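Local coordinates for protein vacuolar aminopeptidase 1 (Saccharomyces cerevisiae, PDB 5JGF) that removes amino acids, preferably neutral or hydrophobic ones, from the N-terminus of peptides in the vacuole as a zinc-dependent, dodecameric aminopeptidase, at residues Tyr295-Ile300 with Thr304-Lys309. Residues are numbered along the deposited sequence; the frame is centred on the assembly and turned at random.
Sequences YDNEEI and TRQGAK. With ZN (zinc ion), chain L.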
loop_
_atom_site.group_PDB
_atom_site.type_symbol
_atom_site.label_atom_id
_atom_site.label_comp_id
_atom_site.label_asym_id
_atom_site.label_seq_id
_atom_site.Cartn_x
_atom_site.Cartn_y
_atom_site.Cartn_z
ATOM N N TYR D 295 -1.518 -45.712 -18.181
ATOM C CA TYR D 295 -0.355 -44.842 -18.313
ATOM C C TYR D 295 0.240 -44.329 -17.010
ATOM O O TYR D 295 -0.445 -44.198 -15.995
ATOM C CB TYR D 295 -0.722 -43.631 -19.173
ATOM C CG TYR D 295 -1.179 -43.982 -20.569
ATOM C CD1 TYR D 295 -0.253 -44.269 -21.573
ATOM C CD2 TYR D 295 -2.536 -44.038 -20.885
ATOM C CE1 TYR D 295 -0.671 -44.598 -22.859
ATOM C CE2 TYR D 295 -2.965 -44.370 -22.167
ATOM C CZ TYR D 295 -2.028 -44.647 -23.147
ATOM O OH TYR D 295 -2.451 -44.972 -24.416
ATOM N N ASP D 296 1.530 -44.030 -17.069
ATOM C CA ASP D 296 2.264 -43.477 -15.942
ATOM C C ASP D 296 2.350 -41.983 -16.254
ATOM O O ASP D 296 1.934 -41.540 -17.325
ATOM C CB ASP D 296 3.675 -44.085 -15.907
ATOM C CG ASP D 296 4.465 -43.713 -14.658
ATOM O OD1 ASP D 296 5.656 -44.091 -14.590
ATOM O OD2 ASP D 296 3.913 -43.058 -13.745
ATOM N N ASN D 297 2.850 -41.213 -15.296
ATOM C CA ASN D 297 3.089 -39.785 -15.460
ATOM C C ASN D 297 2.006 -38.823 -15.948
ATOM O O ASN D 297 2.332 -37.774 -16.497
ATOM C CB ASN D 297 4.335 -39.600 -16.335
ATOM C CG ASN D 297 5.545 -40.336 -15.784
ATOM O OD1 ASN D 297 5.756 -40.395 -14.570
ATOM N ND2 ASN D 297 6.355 -40.885 -16.673
ATOM N N GLU D 298 0.733 -39.144 -15.758
ATOM C CA GLU D 298 -0.307 -38.205 -16.178
ATOM C C GLU D 298 -0.234 -36.982 -15.255
ATOM O O GLU D 298 -0.457 -35.845 -15.680
ATOM C CB GLU D 298 -1.694 -38.849 -16.069
ATOM C CG GLU D 298 -2.870 -37.961 -16.522
ATOM C CD GLU D 298 -3.233 -36.873 -15.516
ATOM O OE1 GLU D 298 -2.992 -37.071 -14.310
ATOM O OE2 GLU D 298 -3.780 -35.826 -15.930
ATOM N N GLU D 299 0.104 -37.223 -13.991
ATOM C CA GLU D 299 0.178 -36.148 -13.009
ATOM C C GLU D 299 1.316 -35.162 -13.249
ATOM O O GLU D 299 1.366 -34.111 -12.610
ATOM C CB GLU D 299 0.270 -36.734 -11.602
ATOM C CG GLU D 299 -0.942 -37.600 -11.226
ATOM C CD GLU D 299 -2.234 -36.806 -11.052
ATOM O OE1 GLU D 299 -2.301 -35.624 -11.459
ATOM O OE2 GLU D 299 -3.199 -37.374 -10.508
ATOM N N ILE D 300 2.237 -35.494 -14.154
ATOM C CA ILE D 300 3.321 -34.570 -14.455
ATOM C C ILE D 300 3.347 -34.132 -15.919
ATOM O O ILE D 300 4.377 -33.688 -16.420
ATOM C CB ILE D 300 4.712 -35.129 -14.059
ATOM C CG1 ILE D 300 4.979 -36.458 -14.766
ATOM C CG2 ILE D 300 4.796 -35.279 -12.541
ATOM C CD1 ILE D 300 6.413 -36.927 -14.622
ATOM N N THR D 304 6.392 -38.319 -21.405
ATOM C CA THR D 304 7.464 -39.257 -21.070
ATOM C C THR D 304 7.159 -40.484 -21.924
ATOM O O THR D 304 6.057 -40.600 -22.465
ATOM C CB THR D 304 7.444 -39.685 -19.588
ATOM O OG1 THR D 304 6.266 -40.457 -19.329
ATOM C CG2 THR D 304 7.470 -38.460 -18.666
ATOM N N ARG D 305 8.106 -41.402 -22.051
ATOM C CA ARG D 305 7.842 -42.572 -22.878
ATOM C C ARG D 305 6.792 -43.488 -22.260
ATOM O O ARG D 305 6.123 -44.233 -22.976
ATOM C CB ARG D 305 9.133 -43.348 -23.149
ATOM C CG ARG D 305 9.611 -44.208 -22.009
ATOM C CD ARG D 305 10.914 -44.901 -22.378
ATOM N NE ARG D 305 11.279 -45.880 -21.367
ATOM C CZ ARG D 305 11.303 -47.191 -21.572
ATOM N NH1 ARG D 305 10.995 -47.687 -22.761
ATOM N NH2 ARG D 305 11.607 -48.006 -20.573
ATOM N N GLN D 306 6.629 -43.418 -20.938
ATOM C CA GLN D 306 5.652 -44.260 -20.256
ATOM C C GLN D 306 4.328 -43.537 -20.000
ATOM O O GLN D 306 3.426 -44.078 -19.364
ATOM C CB GLN D 306 6.229 -44.799 -18.936
ATOM C CG GLN D 306 6.657 -43.733 -17.927
ATOM C CD GLN D 306 8.131 -43.355 -18.031
ATOM O OE1 GLN D 306 8.593 -42.423 -17.366
ATOM N NE2 GLN D 306 8.875 -44.080 -18.854
ATOM N N GLY D 307 4.225 -42.310 -20.502
ATOM C CA GLY D 307 3.007 -41.532 -20.355
ATOM C C GLY D 307 2.180 -41.635 -21.626
ATOM O O GLY D 307 2.625 -42.236 -22.606
ATOM N N ALA D 308 0.987 -41.044 -21.627
ATOM C CA ALA D 308 0.113 -41.102 -22.798
ATOM C C ALA D 308 0.774 -40.624 -24.085
ATOM O O ALA D 308 0.509 -41.168 -25.153
ATOM C CB ALA D 308 -1.164 -40.301 -22.548
ATOM N N LYS D 309 1.629 -39.610 -23.991
ATOM C CA LYS D 309 2.288 -39.090 -25.181
ATOM C C LYS D 309 3.374 -40.034 -25.698
ATOM O O LYS D 309 3.880 -39.847 -26.806
ATOM C CB LYS D 309 2.868 -37.699 -24.897
ATOM C CG LYS D 309 1.798 -36.655 -24.556
ATOM C CD LYS D 309 2.413 -35.298 -24.226
ATOM C CE LYS D 309 1.354 -34.286 -23.792
ATOM N NZ LYS D 309 0.414 -33.922 -24.894
HETATM ZN ZN ZN L . -4.736 -36.057 -10.824
HETATM O O HOH W 1 -0.553 -43.772 -26.051
HETATM O O HOH W 2 0.020 -40.163 -19.083
HETATM O O HOH W 3 -5.038 -36.576 -12.838
#
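The dinuclear zinc site of an M18 aminopeptidase illustrates how a metal-binding loop is held by a neighbouring turn, here through N297 with T304 and Q306, all in the loop between strand 289-295 and helix 312-324. The carboxamide nitrogen of N297 gives both hydrogens to the facing turn: ND2 lies 2.7 Å from T304 OG1 in a nearly straight bond, and 2.8 Å from Q306 OE1 in a more bent one (132°). Both acceptors sit in the N297 amide plane, whereas the Q306 amide is turned 63° against it. With its CG between the backbone N and the carbonyl carbon (chi1 59°) and a bend at chi2, Q306 curls back to present OE1. Y119 OH binds N297 OD1, so the buried amide is gripped at both ends; an alanine here would probably leave T304 OG1 and Q306 OE1 without their shared donor and the turn less firmly tied to the metal loop. The main chain adds a bond from D296 N to Q306 O (3.0 Å), and the D296 side chain lies side by side with that of Q306, OD1 against CG. D296 OD2, met from above the carboxylate plane, accepts from N297 N at 2.6 Å. At the strand end of the contact, A308 CA lies over one face of the Y295 ring, 3.8 Å from its centroid, a CH-pi contact displaced toward the rim. One water bridges D296 O and A308 N, and another joins Y295 OH to A308 O. The type I turn T304-G307 is thus tied to residues 295-297, directly before the two glutamates at the metal site: E299 holds one zinc through both carboxylate oxygens, OE2 at 2.0 Å, together with D262 and H438, while E298 OE1 accepts from the zinc-bound water (2.6 Å). Such a consecutive glutamate pair, just beyond a central-sheet strand, is characteristic of the two-zinc site of M18 aminopeptidases and related zinc exopeptidases of their clan.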